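Local coordinates for protein D-alanyl transferase DltD (Enterococcus faecalis, PDB 6O93) that probably takes part in the D-alanylation of lipoteichoic acid during cell wall biogenesis at the membrane of this Gram-positive bacterium, at residues A[113-119]-A[147-153]; A[128-132]-A[180-185]; A[142-148]-A[164-170]; A[312-316]-A[333-337]. All blocks are in the same frame, centred on the assembly; numbering follows the deposited sequence.

Contact 1: residues A[113-119]-A[147-153]; sequences VPNDSFG and RLTKFPV. With PO4 (phosphate ion), chain E.
The rings of Phe-118 and Phe-151 lie face to face, their centroids 4.3 Å apart and their planes 22° from parallel. One face of Phe-151 carries Phe-118, with CG over the ring centre; water 3 sits off-centre above the opposite face, and Val-113 O and Leu-148 O lie at the edge, in plane. Phe-151 CE2 lies over one face of the Arg-147 guanidinium, offset toward its rim, and water 1 is at that group's edge. Around Phe-118, Val-153 CG1 meets the edge at CE2, while Leu-148 CD2 comes obliquely against CZ, 3.3 Å away. Phe-118 swings across with its CG anti to the backbone N (chi1 177°), and Val-113 CG1 packs against Phe-151 CZ at 3.6 Å.

Water 1 donates to Val-113 O and accepts from Arg-147 NH2, whose NE forms a salt bridge with Asp-275. Water 2 links Asn-115 O to Val-153 N, and water 3 gives 2.7 Å bonds to Asn-115 OD1 and Lys-150 O. Asn-115 ND2 bonds weakly to a phosphate ion, probably from the crystallisation liquor. This face-to-face phenylalanine pair with bridging waters joins the start of helix 115-121 to the type I turn Leu-148 to Phe-151, between helices 139-148 and 152-155.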
loop_
_atom_site.group_PDB
_atom_site.type_symbol
_atom_site.label_atom_id
_atom_site.label_comp_id
_atom_site.label_asym_id
_atom_site.label_seq_id
_atom_site.Cartn_x
_atom_site.Cartn_y
_atom_site.Cartn_z
ATOM N N VAL A 113 4.313 12.800 -1.199
ATOM C CA VAL A 113 5.201 11.779 -1.762
ATOM C C VAL A 113 6.338 12.462 -2.516
ATOM O O VAL A 113 6.082 13.366 -3.334
ATOM C CB VAL A 113 4.417 10.828 -2.686
ATOM C CG1 VAL A 113 3.818 11.578 -3.869
ATOM C CG2 VAL A 113 5.318 9.697 -3.164
ATOM N N PRO A 114 7.599 12.093 -2.279
ATOM C CA PRO A 114 8.702 12.740 -3.003
ATOM C C PRO A 114 8.619 12.499 -4.504
ATOM O O PRO A 114 8.051 11.508 -4.968
ATOM C CB PRO A 114 9.952 12.086 -2.402
ATOM C CG PRO A 114 9.516 11.584 -1.062
ATOM C CD PRO A 114 8.086 11.185 -1.225
ATOM N N ASN A 115 9.206 13.427 -5.268
ATOM C CA ASN A 115 9.210 13.304 -6.726
ATOM C C ASN A 115 9.788 11.964 -7.169
ATOM O O ASN A 115 9.205 11.270 -8.009
ATOM C CB ASN A 115 10.008 14.450 -7.352
ATOM C CG ASN A 115 9.291 15.783 -7.268
ATOM O OD1 ASN A 115 8.076 15.840 -7.084
ATOM N ND2 ASN A 115 10.043 16.867 -7.418
ATOM N N ASP A 116 10.942 11.586 -6.611
ATOM C CA ASP A 116 11.624 10.377 -7.058
ATOM C C ASP A 116 10.883 9.116 -6.638
ATOM O O ASP A 116 11.011 8.079 -7.299
ATOM C CB ASP A 116 13.053 10.345 -6.514
ATOM C CG ASP A 116 13.892 11.506 -7.009
ATOM O OD1 ASP A 116 13.524 12.112 -8.037
ATOM O OD2 ASP A 116 14.925 11.806 -6.371
ATOM N N SER A 117 10.122 9.172 -5.543
ATOM C CA SER A 117 9.352 8.004 -5.129
ATOM C C SER A 117 8.189 7.760 -6.079
ATOM O O SER A 117 7.950 6.625 -6.508
ATOM C CB SER A 117 8.853 8.181 -3.696
ATOM O OG SER A 117 9.929 8.088 -2.780
ATOM N N PHE A 118 7.450 8.816 -6.422
ATOM C CA PHE A 118 6.402 8.671 -7.424
ATOM C C PHE A 118 6.993 8.311 -8.780
ATOM O O PHE A 118 6.476 7.431 -9.476
ATOM C CB PHE A 118 5.582 9.955 -7.528
ATOM C CG PHE A 118 4.523 9.897 -8.586
ATOM C CD1 PHE A 118 3.259 9.421 -8.288
ATOM C CD2 PHE A 118 4.797 10.297 -9.884
ATOM C CE1 PHE A 118 2.282 9.350 -9.267
ATOM C CE2 PHE A 118 3.829 10.231 -10.863
ATOM C CZ PHE A 118 2.569 9.757 -10.554
ATOM N N GLY A 119 8.082 8.979 -9.168
ATOM C CA GLY A 119 8.668 8.730 -10.474
ATOM C C GLY A 119 9.194 7.316 -10.625
ATOM O O GLY A 119 9.100 6.721 -11.703
ATOM N N ARG A 147 -2.539 16.659 -9.629
ATOM C CA ARG A 147 -1.371 16.151 -8.915
ATOM C C ARG A 147 -0.293 15.677 -9.881
ATOM O O ARG A 147 0.895 15.946 -9.673
ATOM C CB ARG A 147 -1.780 15.015 -7.975
ATOM C CG ARG A 147 -2.676 15.444 -6.826
ATOM C CD ARG A 147 -1.911 16.204 -5.745
ATOM N NE ARG A 147 -0.946 15.346 -5.057
ATOM C CZ ARG A 147 0.351 15.612 -4.910
ATOM N NH1 ARG A 147 0.884 16.733 -5.380
ATOM N NH2 ARG A 147 1.123 14.746 -4.268
ATOM N N LEU A 148 -0.686 14.970 -10.943
ATOM C CA LEU A 148 0.302 14.398 -11.853
ATOM C C LEU A 148 1.152 15.480 -12.508
ATOM O O LEU A 148 2.352 15.280 -12.734
ATOM C CB LEU A 148 -0.392 13.547 -12.915
ATOM C CG LEU A 148 -1.026 12.238 -12.444
ATOM C CD1 LEU A 148 -1.638 11.506 -13.626
ATOM C CD2 LEU A 148 -0.018 11.355 -11.732
ATOM N N THR A 149 0.557 16.634 -12.819
ATOM C CA THR A 149 1.318 17.717 -13.433
ATOM C C THR A 149 2.386 18.282 -12.510
ATOM O O THR A 149 3.210 19.081 -12.965
ATOM C CB THR A 149 0.396 18.859 -13.872
ATOM O OG1 THR A 149 -0.269 19.416 -12.729
ATOM C CG2 THR A 149 -0.631 18.367 -14.879
ATOM N N LYS A 150 2.394 17.901 -11.234
ATOM C CA LYS A 150 3.385 18.406 -10.297
ATOM C C LYS A 150 4.676 17.599 -10.299
ATOM O O LYS A 150 5.655 18.036 -9.686
ATOM C CB LYS A 150 2.806 18.426 -8.877
ATOM C CG LYS A 150 1.560 19.292 -8.720
ATOM C CD LYS A 150 1.862 20.765 -8.960
ATOM C CE LYS A 150 0.657 21.645 -8.646
ATOM N NZ LYS A 150 -0.486 21.404 -9.574
ATOM N N PHE A 151 4.712 16.439 -10.981
ATOM C CA PHE A 151 5.873 15.565 -10.888
ATOM C C PHE A 151 6.712 15.604 -12.160
ATOM O O PHE A 151 6.162 15.608 -13.267
ATOM C CB PHE A 151 5.437 14.124 -10.604
ATOM C CG PHE A 151 4.775 13.963 -9.272
ATOM C CD1 PHE A 151 5.532 13.765 -8.130
ATOM C CD2 PHE A 151 3.401 14.045 -9.153
ATOM C CE1 PHE A 151 4.929 13.633 -6.898
ATOM C CE2 PHE A 151 2.794 13.914 -7.923
ATOM C CZ PHE A 151 3.558 13.710 -6.794
ATOM N N PRO A 152 8.046 15.632 -12.037
ATOM C CA PRO A 152 8.880 15.733 -13.248
ATOM C C PRO A 152 8.681 14.592 -14.232
ATOM O O PRO A 152 8.769 14.813 -15.445
ATOM C CB PRO A 152 10.310 15.751 -12.686
ATOM C CG PRO A 152 10.169 16.221 -11.283
ATOM C CD PRO A 152 8.850 15.704 -10.805
ATOM N N VAL A 153 8.426 13.372 -13.753
ATOM C CA VAL A 153 8.294 12.247 -14.676
ATOM C C VAL A 153 7.140 12.479 -15.642
ATOM O O VAL A 153 7.156 11.977 -16.773
ATOM C CB VAL A 153 8.120 10.928 -13.900
ATOM C CG1 VAL A 153 6.733 10.848 -13.280
ATOM C CG2 VAL A 153 8.373 9.739 -14.822
HETATM P P PO4 E . 14.302 15.651 -7.431
HETATM O O1 PO4 E . 13.059 15.805 -8.275
HETATM O O2 PO4 E . 13.914 15.445 -5.987
HETATM O O3 PO4 E . 15.146 16.897 -7.555
HETATM O O4 PO4 E . 15.088 14.455 -7.912
HETATM O O HOH W 1 3.906 15.207 -3.292
HETATM O O HOH W 2 8.590 12.462 -10.757
HETATM O O HOH W 3 6.049 17.624 -7.015
#

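Contact 2: residues A[128-132]-A[180-185]; sequences YQWLA and YFIMNL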
loop_
_atom_site.group_PDB
_atom_site.type_symbol
_atom_site.label_atom_id
_atom_site.label_comp_id
_atom_site.label_asym_id
_atom_site.label_seq_id
_atom_site.Cartn_x
_atom_site.Cartn_y
_atom_site.Cartn_z
ATOM N N TYR A 128 -1.756 6.021 -19.231
ATOM C CA TYR A 128 -2.292 6.148 -20.584
ATOM C C TYR A 128 -3.614 5.401 -20.731
ATOM O O TYR A 128 -4.544 5.894 -21.383
ATOM C CB TYR A 128 -1.279 5.628 -21.605
ATOM C CG TYR A 128 -0.194 6.616 -21.995
ATOM C CD1 TYR A 128 0.090 7.729 -21.214
ATOM C CD2 TYR A 128 0.536 6.435 -23.162
ATOM C CE1 TYR A 128 1.077 8.627 -21.583
ATOM C CE2 TYR A 128 1.521 7.323 -23.538
ATOM C CZ TYR A 128 1.789 8.417 -22.748
ATOM O OH TYR A 128 2.771 9.299 -23.131
ATOM N N GLN A 129 -3.711 4.203 -20.149
ATOM C CA GLN A 129 -4.964 3.458 -20.191
ATOM C C GLN A 129 -6.095 4.259 -19.557
ATOM O O GLN A 129 -7.212 4.301 -20.088
ATOM C CB GLN A 129 -4.795 2.117 -19.477
ATOM C CG GLN A 129 -6.040 1.244 -19.479
ATOM C CD GLN A 129 -5.942 0.097 -18.494
ATOM O OE1 GLN A 129 -5.431 0.259 -17.384
ATOM N NE2 GLN A 129 -6.429 -1.071 -18.897
ATOM N N TRP A 130 -5.821 4.898 -18.419
ATOM C CA TRP A 130 -6.836 5.697 -17.741
ATOM C C TRP A 130 -7.364 6.804 -18.648
ATOM O O TRP A 130 -8.579 7.011 -18.752
ATOM C CB TRP A 130 -6.248 6.262 -16.444
ATOM C CG TRP A 130 -6.921 7.490 -15.902
ATOM C CD1 TRP A 130 -8.229 7.617 -15.531
ATOM C CD2 TRP A 130 -6.304 8.758 -15.639
ATOM N NE1 TRP A 130 -8.466 8.890 -15.063
ATOM C CE2 TRP A 130 -7.301 9.609 -15.119
ATOM C CE3 TRP A 130 -5.006 9.257 -15.797
ATOM C CZ2 TRP A 130 -7.040 10.933 -14.759
ATOM C CZ3 TRP A 130 -4.751 10.572 -15.439
ATOM C CH2 TRP A 130 -5.763 11.394 -14.925
ATOM N N LEU A 131 -6.465 7.517 -19.330
ATOM C CA LEU A 131 -6.897 8.621 -20.182
ATOM C C LEU A 131 -7.556 8.128 -21.463
ATOM O O LEU A 131 -8.485 8.772 -21.965
ATOM C CB LEU A 131 -5.711 9.524 -20.513
ATOM C CG LEU A 131 -5.093 10.243 -19.310
ATOM C CD1 LEU A 131 -3.789 10.910 -19.696
ATOM C CD2 LEU A 131 -6.068 11.262 -18.740
ATOM N N ALA A 132 -7.106 6.992 -22.000
ATOM C CA ALA A 132 -7.672 6.489 -23.247
ATOM C C ALA A 132 -9.128 6.074 -23.072
ATOM O O ALA A 132 -9.944 6.256 -23.984
ATOM C CB ALA A 132 -6.841 5.313 -23.763
ATOM N N TYR A 180 -3.408 9.332 -29.463
ATOM C CA TYR A 180 -1.992 9.210 -29.127
ATOM C C TYR A 180 -1.772 8.150 -28.055
ATOM O O TYR A 180 -0.891 7.292 -28.184
ATOM C CB TYR A 180 -1.446 10.562 -28.668
ATOM C CG TYR A 180 -0.056 10.484 -28.085
ATOM C CD1 TYR A 180 1.061 10.475 -28.905
ATOM C CD2 TYR A 180 0.139 10.413 -26.713
ATOM C CE1 TYR A 180 2.333 10.401 -28.380
ATOM C CE2 TYR A 180 1.411 10.338 -26.173
ATOM C CZ TYR A 180 2.503 10.333 -27.012
ATOM O OH TYR A 180 3.774 10.259 -26.487
ATOM N N PHE A 181 -2.562 8.197 -26.979
ATOM C CA PHE A 181 -2.427 7.198 -25.926
ATOM C C PHE A 181 -2.693 5.799 -26.467
ATOM O O PHE A 181 -1.999 4.843 -26.102
ATOM C CB PHE A 181 -3.376 7.522 -24.771
ATOM C CG PHE A 181 -3.138 8.872 -24.157
ATOM C CD1 PHE A 181 -1.862 9.262 -23.784
ATOM C CD2 PHE A 181 -4.185 9.759 -23.971
ATOM C CE1 PHE A 181 -1.635 10.506 -23.226
ATOM C CE2 PHE A 181 -3.963 11.007 -23.415
ATOM C CZ PHE A 181 -2.686 11.380 -23.043
ATOM N N ILE A 182 -3.684 5.664 -27.353
ATOM C CA ILE A 182 -4.010 4.355 -27.913
ATOM C C ILE A 182 -2.845 3.823 -28.737
ATOM O O ILE A 182 -2.516 2.631 -28.677
ATOM C CB ILE A 182 -5.306 4.443 -28.740
ATOM C CG1 ILE A 182 -6.497 4.683 -27.808
ATOM C CG2 ILE A 182 -5.510 3.176 -29.565
ATOM C CD1 ILE A 182 -7.792 5.010 -28.524
ATOM N N MET A 183 -2.197 4.697 -29.512
ATOM C CA MET A 183 -1.023 4.286 -30.275
ATOM C C MET A 183 0.065 3.743 -29.360
ATOM O O MET A 183 0.660 2.695 -29.634
ATOM C CB MET A 183 -0.479 5.460 -31.084
ATOM C CG MET A 183 -1.331 5.869 -32.258
ATOM S SD MET A 183 -0.513 7.150 -33.219
ATOM C CE MET A 183 -1.838 7.616 -34.330
ATOM N N ASN A 184 0.357 4.460 -28.274
ATOM C CA ASN A 184 1.417 4.029 -27.369
ATOM C C ASN A 184 1.012 2.784 -26.592
ATOM O O ASN A 184 1.853 1.921 -26.316
ATOM C CB ASN A 184 1.780 5.163 -26.412
ATOM C CG ASN A 184 2.690 6.189 -27.049
ATOM O OD1 ASN A 184 3.909 6.124 -26.904
ATOM N ND2 ASN A 184 2.103 7.140 -27.766
ATOM N N LEU A 185 -0.269 2.674 -26.231
ATOM C CA LEU A 185 -0.725 1.517 -25.469
ATOM C C LEU A 185 -0.462 0.214 -26.212
ATOM O O LEU A 185 -0.229 -0.821 -25.577
ATOM C CB LEU A 185 -2.211 1.659 -25.142
ATOM C CG LEU A 185 -2.517 2.598 -23.971
ATOM C CD1 LEU A 185 -3.995 2.943 -23.924
ATOM C CD2 LEU A 185 -2.077 1.976 -22.656
HETATM O O HOH W 4 5.474 9.368 -24.324
#
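Helices 124-132 and 175-195 pack with short-segment axes 9.0 Å apart at closest and their directions 138° apart, and Tyr-128 and Phe-181 mark the nearest backbone approach. The principle at work is knobs-into-holes packing: the Tyr-128 side chain enters a hole lined by Tyr-180, Phe-181, Asn-184 and Leu-185. Phe-181 turns its edge to the Tyr-128 face, CD1 standing over the ring centre and 3.6 Å from Tyr-128 CD1. The planes are 56° apart, so this is a tilted edge-to-face pair. At the Tyr-128 ring edge, Asn-184 CB lies in plane, 3.6 Å from CE2. Farther round the Phe-181 ring, Leu-131 CD1 lies 3.6 Å from CZ, and Ala-132 CB rests on Leu-185 CD1 at 3.7 Å.

Asn-184 has its CG beside the backbone N, which turns the amide back along its own helix. ND2 there gives a nearly straight bond (175°) to Tyr-180 O, reaching it from above the carbonyl plane, and also lies over a face of the Tyr-180 ring. Water 4 donates to Tyr-128 OH and is hydrogen-bonded to Tyr-180 OH, while Asp-157 is a further partner of Tyr-128 OH. The chemistry therefore implies an apolar, aromatic interface whose buried Tyr-128 ring keeps its hydroxyl satisfied by Asp-157 and by a water shared with Tyr-180 OH.

Contact 3: residues A[142-148]-A[164-170]; sequences QYLAQRL and LANLQAG
Ala-145 sits where two helices come close: its CB lies 3.8 Å from both Leu-164 CD2 and Leu-167 CB. This is close packing within the helical part of the DltD fold, where helices 139-148 and 158-168 run at 135° to each other with short-segment axes 8.4 Å apart. On one flank Leu-164 CD1 reaches Leu-148 CB. On another, the carboxamide of Gln-168 passes obliquely over Gln-146, with OE1 close to its CA and CB. Gln-142, its chain extended beyond CG (chi2 -173°), reaches the end of the partner helix, where its NE2 donates to Leu-167 O at 2.9 Å, in the carbonyl plane.

A second shell helps to position these groups. Gln-168 NE2 turns back to Leu-164 O, which also accepts the Gln-168 backbone N from the opposite face of its plane. Outside, Trp-130 packs on both Leu-148 and Leu-167. Helix 158-168 finishes in a Schellman motif, Gly-170 having positive phi, and Gly-170 N bonds the same Leu-167 O that Gln-142 uses.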
loop_
_atom_site.group_PDB
_atom_site.type_symbol
_atom_site.label_atom_id
_atom_site.label_comp_id
_atom_site.label_asym_id
_atom_site.label_seq_id
_atom_site.Cartn_x
_atom_site.Cartn_y
_atom_site.Cartn_z
ATOM N N GLN A 142 -10.054 14.936 -12.142
ATOM C CA GLN A 142 -9.437 16.257 -12.166
ATOM C C GLN A 142 -8.390 16.393 -11.071
ATOM O O GLN A 142 -7.362 17.051 -11.268
ATOM C CB GLN A 142 -10.508 17.336 -12.028
ATOM C CG GLN A 142 -11.577 17.270 -13.104
ATOM C CD GLN A 142 -12.531 18.444 -13.052
ATOM O OE1 GLN A 142 -13.540 18.411 -12.345
ATOM N NE2 GLN A 142 -12.217 19.492 -13.806
ATOM N N TYR A 143 -8.628 15.782 -9.907
ATOM C CA TYR A 143 -7.619 15.814 -8.854
ATOM C C TYR A 143 -6.375 15.038 -9.270
ATOM O O TYR A 143 -5.248 15.499 -9.053
ATOM C CB TYR A 143 -8.181 15.253 -7.546
ATOM C CG TYR A 143 -7.135 15.198 -6.456
ATOM C CD1 TYR A 143 -6.842 16.319 -5.693
ATOM C CD2 TYR A 143 -6.419 14.033 -6.210
ATOM C CE1 TYR A 143 -5.876 16.280 -4.705
ATOM C CE2 TYR A 143 -5.450 13.986 -5.224
ATOM C CZ TYR A 143 -5.185 15.113 -4.476
ATOM O OH TYR A 143 -4.223 15.073 -3.496
ATOM N N LEU A 144 -6.557 13.858 -9.867
ATOM C CA LEU A 144 -5.415 13.104 -10.375
ATOM C C LEU A 144 -4.631 13.927 -11.387
ATOM O O LEU A 144 -3.397 13.986 -11.334
ATOM C CB LEU A 144 -5.885 11.796 -11.008
ATOM C CG LEU A 144 -6.287 10.670 -10.060
ATOM C CD1 LEU A 144 -6.892 9.523 -10.849
ATOM C CD2 LEU A 144 -5.088 10.191 -9.256
ATOM N N ALA A 145 -5.334 14.574 -12.320
ATOM C CA ALA A 145 -4.664 15.400 -13.319
ATOM C C ALA A 145 -3.844 16.502 -12.659
ATOM O O ALA A 145 -2.683 16.730 -13.020
ATOM C CB ALA A 145 -5.695 15.998 -14.276
ATOM N N GLN A 146 -4.435 17.200 -11.687
ATOM C CA GLN A 146 -3.729 18.283 -11.012
ATOM C C GLN A 146 -2.452 17.779 -10.349
ATOM O O GLN A 146 -1.385 18.392 -10.482
ATOM C CB GLN A 146 -4.652 18.943 -9.985
ATOM C CG GLN A 146 -4.009 20.074 -9.179
ATOM C CD GLN A 146 -3.342 19.588 -7.899
ATOM O OE1 GLN A 146 -2.139 19.764 -7.708
ATOM N NE2 GLN A 146 -4.128 18.986 -7.012
ATOM N N ARG A 147 -2.539 16.659 -9.629
ATOM C CA ARG A 147 -1.371 16.151 -8.915
ATOM C C ARG A 147 -0.293 15.677 -9.881
ATOM O O ARG A 147 0.895 15.946 -9.673
ATOM C CB ARG A 147 -1.780 15.015 -7.975
ATOM C CG ARG A 147 -2.676 15.444 -6.826
ATOM C CD ARG A 147 -1.911 16.204 -5.745
ATOM N NE ARG A 147 -0.946 15.346 -5.057
ATOM C CZ ARG A 147 0.351 15.612 -4.910
ATOM N NH1 ARG A 147 0.884 16.733 -5.380
ATOM N NH2 ARG A 147 1.123 14.746 -4.268
ATOM N N LEU A 148 -0.686 14.970 -10.943
ATOM C CA LEU A 148 0.302 14.398 -11.853
ATOM C C LEU A 148 1.152 15.480 -12.508
ATOM O O LEU A 148 2.352 15.280 -12.734
ATOM C CB LEU A 148 -0.392 13.547 -12.915
ATOM C CG LEU A 148 -1.026 12.238 -12.444
ATOM C CD1 LEU A 148 -1.638 11.506 -13.626
ATOM C CD2 LEU A 148 -0.018 11.355 -11.732
ATOM N N LEU A 164 -3.716 16.618 -19.464
ATOM C CA LEU A 164 -4.064 16.876 -18.071
ATOM C C LEU A 164 -4.547 18.305 -17.872
ATOM O O LEU A 164 -5.366 18.564 -16.980
ATOM C CB LEU A 164 -2.864 16.587 -17.166
ATOM C CG LEU A 164 -2.360 15.142 -17.183
ATOM C CD1 LEU A 164 -1.187 14.977 -16.234
ATOM C CD2 LEU A 164 -3.480 14.169 -16.837
ATOM N N ALA A 165 -4.058 19.244 -18.685
ATOM C CA ALA A 165 -4.539 20.618 -18.593
ATOM C C ALA A 165 -6.016 20.707 -18.953
ATOM O O ALA A 165 -6.779 21.430 -18.301
ATOM C CB ALA A 165 -3.711 21.528 -19.500
ATOM N N ASN A 166 -6.439 19.981 -19.991
ATOM C CA ASN A 166 -7.847 19.994 -20.373
ATOM C C ASN A 166 -8.718 19.363 -19.293
ATOM O O ASN A 166 -9.814 19.858 -19.006
ATOM C CB ASN A 166 -8.037 19.272 -21.706
ATOM C CG ASN A 166 -7.309 19.955 -22.848
ATOM O OD1 ASN A 166 -6.976 21.139 -22.769
ATOM N ND2 ASN A 166 -7.059 19.211 -23.918
ATOM N N LEU A 167 -8.251 18.270 -18.684
ATOM C CA LEU A 167 -9.008 17.647 -17.603
ATOM C C LEU A 167 -9.272 18.640 -16.480
ATOM O O LEU A 167 -10.399 18.752 -15.983
ATOM C CB LEU A 167 -8.258 16.427 -17.068
ATOM C CG LEU A 167 -8.712 15.064 -17.595
ATOM C CD1 LEU A 167 -8.415 14.921 -19.083
ATOM C CD2 LEU A 167 -8.048 13.955 -16.797
ATOM N N GLN A 168 -8.235 19.371 -16.060
ATOM C CA GLN A 168 -8.413 20.358 -15.001
ATOM C C GLN A 168 -9.400 21.439 -15.414
ATOM O O GLN A 168 -10.100 21.998 -14.563
ATOM C CB GLN A 168 -7.067 20.978 -14.629
ATOM C CG GLN A 168 -6.092 19.997 -13.999
ATOM C CD GLN A 168 -4.723 20.603 -13.769
ATOM O OE1 GLN A 168 -4.496 21.298 -12.778
ATOM N NE2 GLN A 168 -3.802 20.347 -14.692
ATOM N N ALA A 169 -9.477 21.741 -16.707
ATOM C CA ALA A 169 -10.430 22.722 -17.205
ATOM C C ALA A 169 -11.828 22.147 -17.387
ATOM O O ALA A 169 -12.719 22.865 -17.852
ATOM C CB ALA A 169 -9.934 23.306 -18.529
ATOM N N GLY A 170 -12.042 20.882 -17.032
ATOM C CA GLY A 170 -13.348 20.268 -17.157
ATOM C C GLY A 170 -13.641 19.652 -18.503
ATOM O O GLY A 170 -14.816 19.452 -18.832
#

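Contact 4: residues A[312-316]-A[333-337]; sequences LQQVA and DFSTC
Two donors of Ser-335, itself in contact with the neighbouring helix 309-324, grip OD1 of Asp-333. The backbone N, 3.0 Å from OD1, closes an Asx turn and comes from above the carboxylate plane; Ser-335 OG donates to OD1 at 2.6 Å on the syn side. This is a small example of a turn organised by its own side chains, here where the edge strand 331-333 of the parallel sheet gives way to a loop. The seryl oxygen stands between the backbone N and the carbonyl carbon (chi1 63°), from where it can serve both neighbours: while donating to Asp-333 it accepts from Gln-313 NE2 at 3.1 Å. That bond is bent (141°), and OG is tilted out of the Gln-313 amide plane.

Beside this polar link, Ala-316 CB packs 3.7 Å from Ser-335 OG. Lys-320 forms a salt bridge with Asp-333 OD2, which would favour a charged carboxylate. Water 5 bridges the two segments, donating to Gln-313 OE1, at 2.8 Å, and to Asp-333 OD2.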
loop_
_atom_site.group_PDB
_atom_site.type_symbol
_atom_site.label_atom_id
_atom_site.label_comp_id
_atom_site.label_asym_id
_atom_site.label_seq_id
_atom_site.Cartn_x
_atom_site.Cartn_y
_atom_site.Cartn_z
ATOM N N LEU A 312 1.178 11.005 16.443
ATOM C CA LEU A 312 0.729 9.848 15.678
ATOM C C LEU A 312 -0.737 9.536 15.948
ATOM O O LEU A 312 -1.449 9.082 15.046
ATOM C CB LEU A 312 1.601 8.632 15.996
ATOM C CG LEU A 312 3.036 8.676 15.463
ATOM C CD1 LEU A 312 3.828 7.477 15.962
ATOM C CD2 LEU A 312 3.055 8.729 13.938
ATOM N N GLN A 313 -1.209 9.774 17.176
ATOM C CA GLN A 313 -2.626 9.574 17.468
ATOM C C GLN A 313 -3.486 10.635 16.798
ATOM O O GLN A 313 -4.620 10.349 16.397
ATOM C CB GLN A 313 -2.863 9.572 18.979
ATOM C CG GLN A 313 -2.354 8.321 19.676
ATOM C CD GLN A 313 -2.926 7.053 19.070
ATOM O OE1 GLN A 313 -4.137 6.926 18.893
ATOM N NE2 GLN A 313 -2.051 6.117 18.725
ATOM N N GLN A 314 -2.974 11.860 16.670
ATOM C CA GLN A 314 -3.686 12.877 15.904
ATOM C C GLN A 314 -3.811 12.463 14.444
ATOM O O GLN A 314 -4.855 12.678 13.814
ATOM C CB GLN A 314 -2.964 14.218 16.028
ATOM C CG GLN A 314 -2.978 14.803 17.434
ATOM C CD GLN A 314 -4.365 15.223 17.881
ATOM O OE1 GLN A 314 -5.000 16.070 17.256
ATOM N NE2 GLN A 314 -4.843 14.627 18.966
ATOM N N VAL A 315 -2.760 11.851 13.894
ATOM C CA VAL A 315 -2.799 11.380 12.512
ATOM C C VAL A 315 -3.836 10.275 12.359
ATOM O O VAL A 315 -4.650 10.283 11.427
ATOM C CB VAL A 315 -1.401 10.908 12.072
ATOM C CG1 VAL A 315 -1.449 10.298 10.679
ATOM C CG2 VAL A 315 -0.415 12.063 12.118
ATOM N N ALA A 316 -3.820 9.302 13.272
ATOM C CA ALA A 316 -4.803 8.226 13.214
ATOM C C ALA A 316 -6.222 8.775 13.293
ATOM O O ALA A 316 -7.114 8.318 12.569
ATOM C CB ALA A 316 -4.555 7.222 14.341
ATOM N N ASP A 333 -6.883 -0.446 13.693
ATOM C CA ASP A 333 -6.004 0.625 14.160
ATOM C C ASP A 333 -5.100 0.071 15.254
ATOM O O ASP A 333 -5.517 -0.076 16.406
ATOM C CB ASP A 333 -6.824 1.808 14.665
ATOM C CG ASP A 333 -5.958 2.964 15.130
ATOM O OD1 ASP A 333 -4.726 2.909 14.924
ATOM O OD2 ASP A 333 -6.509 3.928 15.705
ATOM N N PHE A 334 -3.853 -0.228 14.898
ATOM C CA PHE A 334 -2.857 -0.679 15.859
ATOM C C PHE A 334 -1.878 0.429 16.247
ATOM O O PHE A 334 -0.801 0.137 16.777
ATOM C CB PHE A 334 -2.098 -1.886 15.303
ATOM C CG PHE A 334 -2.969 -3.085 15.044
ATOM C CD1 PHE A 334 -3.545 -3.779 16.093
ATOM C CD2 PHE A 334 -3.199 -3.524 13.751
ATOM C CE1 PHE A 334 -4.343 -4.884 15.857
ATOM C CE2 PHE A 334 -3.996 -4.628 13.508
ATOM C CZ PHE A 334 -4.568 -5.309 14.563
ATOM N N SER A 335 -2.230 1.694 16.000
ATOM C CA SER A 335 -1.336 2.791 16.347
ATOM C C SER A 335 -1.149 2.929 17.853
ATOM O O SER A 335 -0.140 3.491 18.289
ATOM C CB SER A 335 -1.858 4.108 15.764
ATOM O OG SER A 335 -3.113 4.457 16.323
ATOM N N THR A 336 -2.094 2.431 18.651
ATOM C CA THR A 336 -1.969 2.446 20.102
ATOM C C THR A 336 -1.145 1.283 20.639
ATOM O O THR A 336 -0.977 1.179 21.859
ATOM C CB THR A 336 -3.355 2.418 20.752
ATOM O OG1 THR A 336 -4.110 1.324 20.216
ATOM C CG2 THR A 336 -4.094 3.725 20.497
ATOM N N CYS A 337 -0.631 0.413 19.764
ATOM C CA CYS A 337 0.166 -0.739 20.167
ATOM C C CYS A 337 1.662 -0.452 20.139
ATOM O O CYS A 337 2.467 -1.381 19.976
ATOM C CB CYS A 337 -0.159 -1.935 19.272
ATOM S SG CYS A 337 -1.905 -2.407 19.278
HETATM O O HOH W 5 -6.247 5.724 17.485
#

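Contacts 1, 2 and 3 belong to one continuous helical region, whereas contact 4 lies apart, at the edge strand of the parallel sheet. Contacts 1 and 3 share Arg-147 and Leu-148 on helix 139-148, and Trp-130, from segment 128-132, packs on Leu-148 and Leu-167. All are partly buried, but the centres of contacts 1 and 4 lie about 17 Å from the chain's centre and those of contacts 2 and 3 about 25 and 24 Å, more peripheral. Contacts 1 and 2 are built on aromatic rings with water at their margins, contact 3 on aliphatics plus one amide bond to a helix end. The smaller contact 4 is chiefly polar, joining helix to loop.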